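Long-range contacts in (R)-specific secondary-alkylsulfatase (Pseudomonas sp., PDB 4AXH), which hydrolyses secondary alkyl sulfates enantioselectively with strict inversion of configuration, yielding (S)-alcohols and sulfate with the help of two zinc ions: residues V204-G209 against V262-L267; V280-Q285 against M296-P301; I558-D563 against G647-F652. All blocks are in the same frame, centred on the assembly; numbering follows the deposited sequence.

Interaction 1 (V204-G209 against V262-L267); sequences VFAPSG and VAPNVL
Val204 offers its carbonyl oxygen to two successive amides of the facing chain. Asn265 N reaches Val204 O at 2.8 Å in the carbonyl plane, on a lone pair, whereas Val266 N, 3.0 Å from Val204 O, approaches from well above that plane. Two residues on, Ala206 N returns a bond to Val266 O (3.2 Å), which gives the parallel register Phe205 with Val266 and Ala206 with Leu267.

The tight part lies on the two faces beside these bonds. On one, Phe205 and Val266 run side by side, and both valine methyls meet the CD2-CE2 side of the ring, Val266 CG1 coming obliquely to within 3.6 Å of Phe205 CE2. Phe205 CG is anti to the carbonyl carbon (chi1 -50°), which brings the ring alongside the valine; from strand 172-176, Ala174 and Val176 also touch Phe205. On the opposite face Ala206 CB sits 3.6 Å from Pro264 CG, and Val204 crosses the same proline obliquely, its CG1 nearest Pro264 CA and CB; Val204 also touches Val197 and Tyr177.

Toward Gly209 the contact thins. Leu267 is exposed to solvent; its CD2 alone bends back to Pro207 O, at 3.4 Å, and meets mainly backbone there. Ser208 turns its hydroxyl outside the contact, to Glu269.

Strand 266-268 is an outermost strand of its sheet within this chain, added in parallel to strand 203-207. No charged pair joins the two segments: the chemistry implies an edge strand held by main-chain hydrogen bonds and apolar contacts.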
ATOM      1  N   VAL A 204       0.758 -29.245  16.347  1.00 38.25           N
ATOM      2  CA  VAL A 204       0.217 -27.925  16.046  1.00 36.38           C
ATOM      3  C   VAL A 204       0.726 -27.405  14.675  1.00 41.12           C
ATOM      4  O   VAL A 204       1.881 -26.996  14.543  1.00 42.07           O
ATOM      5  CB  VAL A 204       0.411 -26.935  17.227  1.00 38.31           C
ATOM      6  CG1 VAL A 204      -0.057 -25.538  16.864  1.00 38.59           C
ATOM      7  CG2 VAL A 204      -0.344 -27.411  18.444  1.00 37.32           C
ATOM      8  N   PHE A 205      -0.152 -27.438  13.660  1.00 35.98           N
ATOM      9  CA  PHE A 205       0.156 -27.033  12.279  1.00 34.42           C
ATOM     10  C   PHE A 205      -0.156 -25.574  12.035  1.00 35.63           C
ATOM     11  O   PHE A 205      -1.127 -25.053  12.584  1.00 32.88           O
ATOM     12  CB  PHE A 205      -0.613 -27.891  11.267  1.00 35.87           C
ATOM     13  CG  PHE A 205      -0.509 -29.383  11.479  1.00 36.48           C
ATOM     14  CD1 PHE A 205      -1.366 -30.038  12.350  1.00 37.29           C
ATOM     15  CD2 PHE A 205       0.429 -30.133  10.787  1.00 39.67           C
ATOM     16  CE1 PHE A 205      -1.272 -31.417  12.547  1.00 40.04           C
ATOM     17  CE2 PHE A 205       0.530 -31.509  10.985  1.00 40.16           C
ATOM     18  CZ  PHE A 205      -0.328 -32.145  11.858  1.00 38.62           C
ATOM     19  N   ALA A 206       0.667 -24.918  11.183  1.00 32.16           N
ATOM     20  CA  ALA A 206       0.537 -23.509  10.822  1.00 31.32           C
ATOM     21  C   ALA A 206       1.212 -23.202   9.492  1.00 34.70           C
ATOM     22  O   ALA A 206       2.222 -23.819   9.186  1.00 31.51           O
ATOM     23  CB  ALA A 206       1.107 -22.606  11.923  1.00 31.89           C
ATOM     24  N   PRO A 207       0.687 -22.229   8.687  1.00 34.37           N
ATOM     25  CA  PRO A 207       1.337 -21.914   7.399  1.00 33.88           C
ATOM     26  C   PRO A 207       2.680 -21.219   7.581  1.00 39.27           C
ATOM     27  O   PRO A 207       2.939 -20.656   8.642  1.00 40.24           O
ATOM     28  CB  PRO A 207       0.324 -21.008   6.707  1.00 35.98           C
ATOM     29  CG  PRO A 207      -0.471 -20.420   7.793  1.00 40.41           C
ATOM     30  CD  PRO A 207      -0.544 -21.430   8.877  1.00 35.22           C
ATOM     31  N   SER A 208       3.540 -21.280   6.547  1.00 36.10           N
ATOM     32  CA  SER A 208       4.862 -20.672   6.492  1.00 35.35           C
ATOM     33  C   SER A 208       4.836 -19.223   6.979  1.00 40.46           C
ATOM     34  O   SER A 208       3.962 -18.438   6.554  1.00 41.14           O
ATOM     35  CB  SER A 208       5.368 -20.714   5.049  1.00 39.26           C
ATOM     36  OG  SER A 208       6.572 -19.989   4.845  1.00 44.53           O
ATOM     37  N   GLY A 209       5.792 -18.886   7.857  1.00 35.08           N
ATOM     38  CA  GLY A 209       5.976 -17.529   8.373  1.00 34.32           C
ATOM     39  C   GLY A 209       5.042 -17.048   9.465  1.00 37.66           C
ATOM     40  O   GLY A 209       5.000 -15.840   9.748  1.00 36.10           O
ATOM     41  N   VAL A 262       0.462 -19.906  21.413  1.00 40.84           N
ATOM     42  CA  VAL A 262       1.248 -21.114  21.605  1.00 39.06           C
ATOM     43  C   VAL A 262       1.931 -21.504  20.299  1.00 44.48           C
ATOM     44  O   VAL A 262       1.266 -21.780  19.299  1.00 45.28           O
ATOM     45  CB  VAL A 262       0.722 -22.274  22.508  1.00 40.52           C
ATOM     46  CG1 VAL A 262      -0.492 -21.883  23.345  1.00 39.30           C
ATOM     47  CG2 VAL A 262       0.531 -23.580  21.753  1.00 39.61           C
ATOM     48  N   ALA A 263       3.266 -21.412  20.285  1.00 40.42           N
ATOM     49  CA  ALA A 263       4.098 -21.700  19.126  1.00 39.25           C
ATOM     50  C   ALA A 263       3.747 -23.005  18.419  1.00 44.86           C
ATOM     51  O   ALA A 263       3.534 -24.023  19.084  1.00 45.93           O
ATOM     52  CB  ALA A 263       5.553 -21.705  19.527  1.00 39.65           C
ATOM     53  N   PRO A 264       3.655 -22.994  17.067  1.00 41.72           N
ATOM     54  CA  PRO A 264       3.376 -24.238  16.334  1.00 41.10           C
ATOM     55  C   PRO A 264       4.526 -25.259  16.372  1.00 44.95           C
ATOM     56  O   PRO A 264       5.684 -24.938  16.629  1.00 42.20           O
ATOM     57  CB  PRO A 264       3.115 -23.760  14.907  1.00 42.64           C
ATOM     58  CG  PRO A 264       3.016 -22.268  14.996  1.00 47.48           C
ATOM     59  CD  PRO A 264       3.850 -21.869  16.131  1.00 42.99           C
ATOM     60  N   ASN A 265       4.159 -26.505  16.123  1.00 43.10           N
ATOM     61  CA  ASN A 265       4.978 -27.706  16.101  1.00 42.47           C
ATOM     62  C   ASN A 265       5.493 -27.886  14.664  1.00 48.92           C
ATOM     63  O   ASN A 265       6.694 -27.829  14.423  1.00 51.94           O
ATOM     64  CB  ASN A 265       4.044 -28.868  16.421  1.00 39.67           C
ATOM     65  CG  ASN A 265       4.584 -29.911  17.304  1.00 75.36           C
ATOM     66  OD1 ASN A 265       4.244 -29.960  18.479  1.00 63.26           O
ATOM     67  ND2 ASN A 265       5.338 -30.846  16.731  1.00 86.21           N
ATOM     68  N   VAL A 266       4.563 -28.106  13.711  1.00 42.70           N
ATOM     69  CA  VAL A 266       4.827 -28.369  12.296  1.00 40.61           C
ATOM     70  C   VAL A 266       4.352 -27.259  11.345  1.00 41.92           C
ATOM     71  O   VAL A 266       3.158 -26.925  11.302  1.00 42.22           O
ATOM     72  CB  VAL A 266       4.455 -29.832  11.875  1.00 43.24           C
ATOM     73  CG1 VAL A 266       3.405 -30.468  12.789  1.00 42.49           C
ATOM     74  CG2 VAL A 266       4.080 -29.958  10.402  1.00 42.79           C
ATOM     75  N   LEU A 267       5.302 -26.712  10.576  1.00 35.39           N
ATOM     76  CA  LEU A 267       5.099 -25.638   9.604  1.00 34.69           C
ATOM     77  C   LEU A 267       4.883 -26.125   8.177  1.00 35.62           C
ATOM     78  O   LEU A 267       5.685 -26.906   7.675  1.00 35.69           O
ATOM     79  CB  LEU A 267       6.308 -24.696   9.635  1.00 35.76           C
ATOM     80  CG  LEU A 267       6.197 -23.511  10.592  1.00 41.88           C
ATOM     81  CD1 LEU A 267       7.530 -23.132  11.138  1.00 43.28           C
ATOM     82  CD2 LEU A 267       5.566 -22.314   9.897  1.00 43.93           C
TER

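Interaction 2 (V280-Q285 against M296-P301)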
ATOM      1  N   VAL A 280      -6.805 -39.009  10.443  1.00 47.75           N
ATOM      2  CA  VAL A 280      -7.468 -37.863   9.826  1.00 45.61           C
ATOM      3  C   VAL A 280      -6.531 -37.359   8.748  1.00 49.36           C
ATOM      4  O   VAL A 280      -5.384 -37.020   9.041  1.00 48.53           O
ATOM      5  CB  VAL A 280      -7.849 -36.758  10.861  1.00 47.53           C
ATOM      6  CG1 VAL A 280      -8.412 -35.528  10.176  1.00 47.55           C
ATOM      7  CG2 VAL A 280      -8.837 -37.281  11.893  1.00 46.46           C
ATOM      8  N   GLU A 281      -7.009 -37.356   7.494  1.00 46.19           N
ATOM      9  CA  GLU A 281      -6.248 -36.881   6.351  1.00 45.68           C
ATOM     10  C   GLU A 281      -6.503 -35.384   6.216  1.00 46.97           C
ATOM     11  O   GLU A 281      -7.655 -34.928   6.241  1.00 44.48           O
ATOM     12  CB  GLU A 281      -6.682 -37.606   5.067  1.00 47.78           C
ATOM     13  CG  GLU A 281      -5.923 -38.871   4.736  1.00 60.25           C
ATOM     14  CD  GLU A 281      -6.576 -39.655   3.616  1.00 91.24           C
ATOM     15  OE1 GLU A 281      -6.476 -39.223   2.444  1.00 83.00           O
ATOM     16  OE2 GLU A 281      -7.227 -40.684   3.916  1.00 96.12           O
ATOM     17  N   LEU A 282      -5.408 -34.622   6.074  1.00 43.19           N
ATOM     18  CA  LEU A 282      -5.411 -33.173   5.926  1.00 40.51           C
ATOM     19  C   LEU A 282      -4.529 -32.809   4.766  1.00 42.84           C
ATOM     20  O   LEU A 282      -3.368 -33.206   4.738  1.00 42.95           O
ATOM     21  CB  LEU A 282      -4.860 -32.466   7.190  1.00 39.78           C
ATOM     22  CG  LEU A 282      -5.305 -32.968   8.563  1.00 43.40           C
ATOM     23  CD1 LEU A 282      -4.315 -32.587   9.624  1.00 42.11           C
ATOM     24  CD2 LEU A 282      -6.665 -32.447   8.913  1.00 46.63           C
ATOM     25  N   GLU A 283      -5.083 -32.060   3.804  1.00 38.24           N
ATOM     26  CA  GLU A 283      -4.364 -31.473   2.682  1.00 36.28           C
ATOM     27  C   GLU A 283      -4.487 -29.968   2.936  1.00 38.32           C
ATOM     28  O   GLU A 283      -5.597 -29.439   3.106  1.00 38.52           O
ATOM     29  CB  GLU A 283      -4.974 -31.856   1.322  1.00 37.10           C
ATOM     30  CG  GLU A 283      -4.134 -31.397   0.130  1.00 48.89           C
ATOM     31  CD  GLU A 283      -4.474 -31.937  -1.255  1.00 72.37           C
ATOM     32  OE1 GLU A 283      -5.299 -32.874  -1.351  1.00 59.24           O
ATOM     33  OE2 GLU A 283      -3.900 -31.433  -2.248  1.00 76.80           O
ATOM     34  N   PHE A 284      -3.345 -29.317   3.052  1.00 30.47           N
ATOM     35  CA  PHE A 284      -3.203 -27.889   3.267  1.00 27.69           C
ATOM     36  C   PHE A 284      -2.781 -27.222   1.968  1.00 31.16           C
ATOM     37  O   PHE A 284      -1.904 -27.735   1.266  1.00 28.24           O
ATOM     38  CB  PHE A 284      -2.120 -27.640   4.336  1.00 29.19           C
ATOM     39  CG  PHE A 284      -2.306 -28.347   5.679  1.00 31.13           C
ATOM     40  CD1 PHE A 284      -3.254 -27.900   6.597  1.00 33.58           C
ATOM     41  CD2 PHE A 284      -1.487 -29.408   6.046  1.00 35.25           C
ATOM     42  CE1 PHE A 284      -3.414 -28.526   7.829  1.00 35.86           C
ATOM     43  CE2 PHE A 284      -1.634 -30.032   7.291  1.00 39.42           C
ATOM     44  CZ  PHE A 284      -2.613 -29.598   8.169  1.00 38.07           C
ATOM     45  N   GLN A 285      -3.393 -26.074   1.647  1.00 31.38           N
ATOM     46  CA  GLN A 285      -3.064 -25.265   0.467  1.00 31.91           C
ATOM     47  C   GLN A 285      -2.609 -23.884   0.930  1.00 37.77           C
ATOM     48  O   GLN A 285      -3.431 -23.133   1.443  1.00 39.96           O
ATOM     49  CB  GLN A 285      -4.277 -25.126  -0.469  1.00 33.28           C
ATOM     50  CG  GLN A 285      -4.054 -24.109  -1.615  1.00 43.30           C
ATOM     51  CD  GLN A 285      -5.306 -23.568  -2.272  1.00 65.39           C
ATOM     52  OE1 GLN A 285      -6.442 -23.737  -1.780  1.00 53.06           O
ATOM     53  NE2 GLN A 285      -5.099 -22.865  -3.391  1.00 64.15           N
ATOM     54  N   MET A 296      -3.638 -20.260   4.852  1.00 30.42           N
ATOM     55  CA  MET A 296      -3.858 -21.507   4.135  1.00 28.77           C
ATOM     56  C   MET A 296      -5.281 -22.017   4.224  1.00 32.21           C
ATOM     57  O   MET A 296      -6.011 -21.670   5.148  1.00 30.94           O
ATOM     58  CB  MET A 296      -2.863 -22.612   4.587  1.00 30.37           C
ATOM     59  CG  MET A 296      -3.105 -23.158   5.972  1.00 32.92           C
ATOM     60  SD  MET A 296      -1.706 -24.136   6.484  1.00 36.89           S
ATOM     61  CE  MET A 296      -2.295 -24.767   8.075  1.00 33.56           C
ATOM     62  N   ASN A 297      -5.647 -22.905   3.284  1.00 30.91           N
ATOM     63  CA  ASN A 297      -6.942 -23.597   3.264  1.00 31.12           C
ATOM     64  C   ASN A 297      -6.675 -25.052   3.681  1.00 34.48           C
ATOM     65  O   ASN A 297      -5.549 -25.534   3.603  1.00 33.53           O
ATOM     66  CB  ASN A 297      -7.587 -23.555   1.869  1.00 32.44           C
ATOM     67  CG  ASN A 297      -7.949 -22.184   1.372  1.00 45.76           C
ATOM     68  OD1 ASN A 297      -8.436 -21.330   2.121  1.00 51.51           O
ATOM     69  ND2 ASN A 297      -7.773 -21.965   0.081  1.00 27.33           N
ATOM     70  N   ILE A 298      -7.686 -25.726   4.169  1.00 32.51           N
ATOM     71  CA  ILE A 298      -7.545 -27.096   4.628  1.00 33.12           C
ATOM     72  C   ILE A 298      -8.620 -27.955   3.985  1.00 42.88           C
ATOM     73  O   ILE A 298      -9.808 -27.726   4.206  1.00 44.70           O
ATOM     74  CB  ILE A 298      -7.537 -27.195   6.178  1.00 35.47           C
ATOM     75  CG1 ILE A 298      -6.489 -26.254   6.802  1.00 34.63           C
ATOM     76  CG2 ILE A 298      -7.331 -28.658   6.657  1.00 36.66           C
ATOM     77  CD1 ILE A 298      -7.033 -25.053   7.390  1.00 35.92           C
ATOM     78  N   TYR A 299      -8.209 -28.909   3.153  1.00 41.63           N
ATOM     79  CA  TYR A 299      -9.152 -29.824   2.523  1.00 42.45           C
ATOM     80  C   TYR A 299      -9.127 -31.141   3.314  1.00 44.04           C
ATOM     81  O   TYR A 299      -8.099 -31.522   3.876  1.00 42.90           O
ATOM     82  CB  TYR A 299      -8.853 -30.001   1.006  1.00 44.40           C
ATOM     83  CG  TYR A 299      -9.693 -31.048   0.301  1.00 46.62           C
ATOM     84  CD1 TYR A 299     -11.036 -30.821   0.015  1.00 47.33           C
ATOM     85  CD2 TYR A 299      -9.125 -32.239  -0.150  1.00 48.55           C
ATOM     86  CE1 TYR A 299     -11.805 -31.775  -0.652  1.00 47.25           C
ATOM     87  CE2 TYR A 299      -9.877 -33.189  -0.843  1.00 48.99           C
ATOM     88  CZ  TYR A 299     -11.219 -32.960  -1.083  1.00 53.33           C
ATOM     89  OH  TYR A 299     -11.955 -33.937  -1.705  1.00 50.43           O
ATOM     90  N   LEU A 300     -10.285 -31.763   3.434  1.00 39.36           N
ATOM     91  CA  LEU A 300     -10.449 -33.016   4.138  1.00 37.84           C
ATOM     92  C   LEU A 300     -10.845 -34.072   3.125  1.00 41.15           C
ATOM     93  O   LEU A 300     -12.042 -34.247   2.840  1.00 38.15           O
ATOM     94  CB  LEU A 300     -11.464 -32.900   5.290  1.00 37.38           C
ATOM     95  CG  LEU A 300     -11.084 -31.893   6.355  1.00 41.81           C
ATOM     96  CD1 LEU A 300     -12.181 -31.749   7.382  1.00 41.41           C
ATOM     97  CD2 LEU A 300      -9.761 -32.254   7.006  1.00 45.00           C
ATOM     98  N   PRO A 301      -9.827 -34.750   2.521  1.00 41.15           N
ATOM     99  CA  PRO A 301     -10.137 -35.762   1.489  1.00 42.33           C
ATOM    100  C   PRO A 301     -11.103 -36.860   1.923  1.00 46.53           C
ATOM    101  O   PRO A 301     -11.974 -37.219   1.135  1.00 48.20           O
ATOM    102  CB  PRO A 301      -8.766 -36.259   1.010  1.00 43.96           C
ATOM    103  CG  PRO A 301      -7.791 -35.758   1.992  1.00 47.15           C
ATOM    104  CD  PRO A 301      -8.371 -34.604   2.715  1.00 42.30           C
TER
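Phe284 and Ile298 face each other as a non-hydrogen-bonded antiparallel pair, with Ile298 CG1 at the edge of the phenyl ring, 3.6 Å from Phe284 CD1. Beside it Met296 lies along the same ring, its CE 3.6 Å from Phe284 CD1 and its sulfur oblique to the ring, a Met-aromatic contact. The methionine's CG stands between backbone N and carbonyl carbon (chi1 71°), and the extended remainder carries the thioether to the phenyl group. Farther along this face, Leu282 CD2 and Leu300 CD2 meet at 3.6 Å.

The other face is polar. Asn297 ND2 donates to Gln285 OE1 at 2.9 Å; the acceptor is in the asparagine's amide plane, but the donor stands above the glutamine's, and the two amides are turned 62° apart. Asn297 OD1 is held in turn by Asn311, while Ser340 and Tyr344 of helix 330-344 pack on Gln285.

These side chains are set by reciprocal main-chain bonds. Glu283 and Tyr299 exchange two, with Tyr299 N 2.7 Å from Glu283 O; Gln285 and Asn297 exchange another two. Beyond this shell, Tyr299 stacks on Tyr344 and its hydroxyl bonds to Arg347 O, and Val176 of strand 172-176 packs on Phe284, Met296 and Ile298. Strands 280-286 and 296-300 thus form a twisted beta hairpin in the second sheet of the metallo-beta-lactamase domain, one face toward the first sheet and the other against a helix.

Interaction 3 (I558-D563 against G647-F652); sequences IRLDTD and GLLDSF
The guanidinium of Arg559 carries Leu649 CB over one face, while at its edge, exactly in plane, sits the carbonyl oxygen of Asp650. That oxygen is gripped side-on by two nitrogens: Arg559 NE at 2.6 Å from Asp650 O, nearly in line with the carbonyl, and Arg559 NH2 at 2.9 Å from the same atom, arriving above the carbonyl plane. A bend at chi3 (58°) turns the arginine's end back to the loop, and the paired bonds fix the rotation of the flat group. The phenyl ring of Phe652, inclined 70° to the guanidinium, meets Ile558 O at its edge through CZ; Arg559 CG comes obliquely to within 3.7 Å of Phe652 CE2.

The main chains are also joined. Asp650 N bonds to Arg559 O at 2.8 Å, and farther on Asp561 N donates to Leu648 O at 3.0 Å, making a single bridge around Leu560 and Leu649. Leu560 CD1 then lies 3.8 Å from Leu648 CB, the two leucines side by side, with Leu587 of strand 581-588 touching both.

At the other flank the carboxylates of Asp561 and Asp650 stand close, Asp561 OD2 3.2 Å from Asp650 OD1. Long, weak ion pairs to Lys564, and from Asp650 to Lys389 of the second subunit, probably ease their repulsion.

Asn385 of the second subunit donates a hydrogen bond to Ile558 O and packs on Phe652, so the dimer partner borders this part of the contact. The contact ties the C-terminal end of helix 549-559 to the loop after helix 640-646, joining early and late elements of the alkyl sulfatase C-terminal domain, of the SCP2 clan, beside the dimer interface.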
ATOM      1  N   ILE A 558      10.585   4.031  17.564  1.00 52.13           N
ATOM      2  CA  ILE A 558       9.281   4.663  17.351  1.00 51.26           C
ATOM      3  C   ILE A 558       8.902   5.503  18.590  1.00 54.62           C
ATOM      4  O   ILE A 558       8.361   6.595  18.441  1.00 53.95           O
ATOM      5  CB  ILE A 558       8.239   3.543  17.006  1.00 53.54           C
ATOM      6  CG1 ILE A 558       8.370   3.107  15.541  1.00 53.33           C
ATOM      7  CG2 ILE A 558       6.799   3.945  17.348  1.00 53.71           C
ATOM      8  CD1 ILE A 558       7.840   1.723  15.225  1.00 58.46           C
ATOM      9  N   ARG A 559       9.182   4.980  19.795  1.00 52.24           N
ATOM     10  CA  ARG A 559       8.922   5.639  21.082  1.00 53.48           C
ATOM     11  C   ARG A 559       9.886   6.819  21.336  1.00 62.07           C
ATOM     12  O   ARG A 559       9.500   7.796  21.976  1.00 60.15           O
ATOM     13  CB  ARG A 559       9.013   4.625  22.229  1.00 52.09           C
ATOM     14  CG  ARG A 559       7.780   3.736  22.326  1.00 58.32           C
ATOM     15  CD  ARG A 559       7.778   2.924  23.590  1.00 68.80           C
ATOM     16  NE  ARG A 559       7.836   3.794  24.760  1.00 78.94           N
ATOM     17  CZ  ARG A 559       8.221   3.396  25.962  1.00 89.70           C
ATOM     18  NH1 ARG A 559       8.561   2.131  26.168  1.00 65.68           N
ATOM     19  NH2 ARG A 559       8.250   4.255  26.971  1.00 80.57           N
ATOM     20  N   LEU A 560      11.127   6.730  20.813  1.00 63.61           N
ATOM     21  CA  LEU A 560      12.136   7.777  20.933  1.00 65.32           C
ATOM     22  C   LEU A 560      11.599   9.130  20.445  1.00 73.84           C
ATOM     23  O   LEU A 560      11.009   9.223  19.358  1.00 73.56           O
ATOM     24  CB  LEU A 560      13.418   7.384  20.177  1.00 65.22           C
ATOM     25  CG  LEU A 560      14.605   8.346  20.284  1.00 69.23           C
ATOM     26  CD1 LEU A 560      15.331   8.154  21.583  1.00 69.28           C
ATOM     27  CD2 LEU A 560      15.554   8.139  19.150  1.00 72.29           C
ATOM     28  N   ASP A 561      11.782  10.156  21.287  1.00 74.34           N
ATOM     29  CA  ASP A 561      11.366  11.527  21.048  1.00 76.56           C
ATOM     30  C   ASP A 561      12.524  12.288  20.430  1.00 84.58           C
ATOM     31  O   ASP A 561      13.399  12.776  21.151  1.00 84.75           O
ATOM     32  CB  ASP A 561      10.917  12.195  22.362  1.00 78.94           C
ATOM     33  CG  ASP A 561      10.247  13.563  22.238  1.00 91.55           C
ATOM     34  OD1 ASP A 561      10.221  14.125  21.107  1.00 99.42           O
ATOM     35  OD2 ASP A 561       9.707  14.052  23.257  1.00 90.74           O
ATOM     36  N   THR A 562      12.500  12.403  19.089  1.00 83.49           N
ATOM     37  CA  THR A 562      13.482  13.090  18.249  1.00 84.21           C
ATOM     38  C   THR A 562      13.875  14.467  18.797  1.00 91.17           C
ATOM     39  O   THR A 562      15.065  14.764  18.865  1.00 90.93           O
ATOM     40  CB  THR A 562      12.969  13.136  16.808  1.00 88.85           C
ATOM     41  OG1 THR A 562      12.763  11.795  16.383  1.00 91.18           O
ATOM     42  CG2 THR A 562      13.922  13.833  15.859  1.00 85.27           C
ATOM     43  N   ASP A 563      12.893  15.281  19.221  1.00 89.26           N
ATOM     44  CA  ASP A 563      13.141  16.621  19.761  1.00 89.51           C
ATOM     45  C   ASP A 563      14.055  16.673  20.992  1.00 95.39           C
ATOM     46  O   ASP A 563      15.018  17.450  20.996  1.00 95.40           O
ATOM     47  CB  ASP A 563      11.826  17.359  20.001  1.00 91.09           C
ATOM     48  CG  ASP A 563      11.054  17.641  18.731  1.00100.02           C
ATOM     49  OD1 ASP A 563      11.644  17.486  17.623  1.00 99.09           O
ATOM     50  OD2 ASP A 563       9.868  18.031  18.837  1.00106.09           O
ATOM     51  N   GLY A 647      15.270   7.825  29.198  1.00 75.92           N
ATOM     52  CA  GLY A 647      14.662   9.106  29.546  1.00 75.78           C
ATOM     53  C   GLY A 647      14.147   9.861  28.343  1.00 80.24           C
ATOM     54  O   GLY A 647      13.370  10.809  28.485  1.00 80.10           O
ATOM     55  N   LEU A 648      14.571   9.425  27.152  1.00 77.39           N
ATOM     56  CA  LEU A 648      14.219  10.010  25.854  1.00 77.00           C
ATOM     57  C   LEU A 648      13.051   9.284  25.169  1.00 77.29           C
ATOM     58  O   LEU A 648      12.668   9.643  24.055  1.00 77.60           O
ATOM     59  CB  LEU A 648      15.466   9.998  24.944  1.00 77.50           C
ATOM     60  CG  LEU A 648      16.654  10.810  25.444  1.00 82.85           C
ATOM     61  CD1 LEU A 648      17.912  10.444  24.701  1.00 83.63           C
ATOM     62  CD2 LEU A 648      16.362  12.298  25.387  1.00 85.70           C
ATOM     63  N   LEU A 649      12.483   8.285  25.850  1.00 69.49           N
ATOM     64  CA  LEU A 649      11.403   7.446  25.366  1.00 67.23           C
ATOM     65  C   LEU A 649      10.032   7.980  25.751  1.00 70.51           C
ATOM     66  O   LEU A 649       9.735   8.096  26.938  1.00 68.48           O
ATOM     67  CB  LEU A 649      11.600   6.055  25.983  1.00 66.62           C
ATOM     68  CG  LEU A 649      12.205   4.949  25.139  1.00 70.00           C
ATOM     69  CD1 LEU A 649      13.254   5.465  24.147  1.00 69.82           C
ATOM     70  CD2 LEU A 649      12.761   3.858  26.027  1.00 70.89           C
ATOM     71  N   ASP A 650       9.176   8.269  24.749  1.00 69.43           N
ATOM     72  CA  ASP A 650       7.781   8.707  24.967  1.00 69.79           C
ATOM     73  C   ASP A 650       6.906   7.490  25.355  1.00 74.86           C
ATOM     74  O   ASP A 650       7.335   6.339  25.214  1.00 74.32           O
ATOM     75  CB  ASP A 650       7.167   9.321  23.682  1.00 71.77           C
ATOM     76  CG  ASP A 650       7.680  10.683  23.218  1.00 83.55           C
ATOM     77  OD1 ASP A 650       7.699  11.636  24.048  1.00 89.88           O
ATOM     78  OD2 ASP A 650       7.929  10.835  21.994  1.00 83.33           O
ATOM     79  N   SER A 651       5.669   7.755  25.798  1.00 72.17           N
ATOM     80  CA  SER A 651       4.668   6.732  26.123  1.00 72.42           C
ATOM     81  C   SER A 651       3.336   7.070  25.428  1.00 74.60           C
ATOM     82  O   SER A 651       2.922   8.234  25.407  1.00 75.10           O
ATOM     83  CB  SER A 651       4.500   6.561  27.631  1.00 77.20           C
ATOM     84  OG  SER A 651       5.270   5.465  28.103  1.00 89.18           O
ATOM     85  N   PHE A 652       2.719   6.072  24.792  1.00 68.17           N
ATOM     86  CA  PHE A 652       1.499   6.297  24.024  1.00 67.01           C
ATOM     87  C   PHE A 652       0.275   5.794  24.717  1.00 73.90           C
ATOM     88  O   PHE A 652       0.284   4.687  25.248  1.00 73.48           O
ATOM     89  CB  PHE A 652       1.584   5.665  22.626  1.00 67.58           C
ATOM     90  CG  PHE A 652       2.823   5.952  21.806  1.00 67.36           C
ATOM     91  CD1 PHE A 652       3.097   7.238  21.345  1.00 67.75           C
ATOM     92  CD2 PHE A 652       3.697   4.932  21.464  1.00 68.89           C
ATOM     93  CE1 PHE A 652       4.252   7.503  20.590  1.00 70.12           C
ATOM     94  CE2 PHE A 652       4.838   5.194  20.701  1.00 69.18           C
ATOM     95  CZ  PHE A 652       5.111   6.475  20.273  1.00 68.37           C
TER

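Along the chain the three contacts come in series. Interactions 1 and 2 belong to the metallo-beta-lactamase domain, with centres 15 Å apart, but to different sheets: interaction 1 closes the end of the eight-strand sheet and interaction 2 the hairpin of the six-strand one. They touch where Phe205 meets Phe284 and Pro207 meets Met296, so the two sheets pack face against face between them, as in the alpha-beta-beta-alpha sandwich of this superfamily, near the zinc ligand His179. Interaction 3 lies in the C-terminal domain, its centre about 35 Å and 47 Å from those of interactions 1 and 2, far from the metal site and next to the second subunit; each contact thus joins parts of one domain.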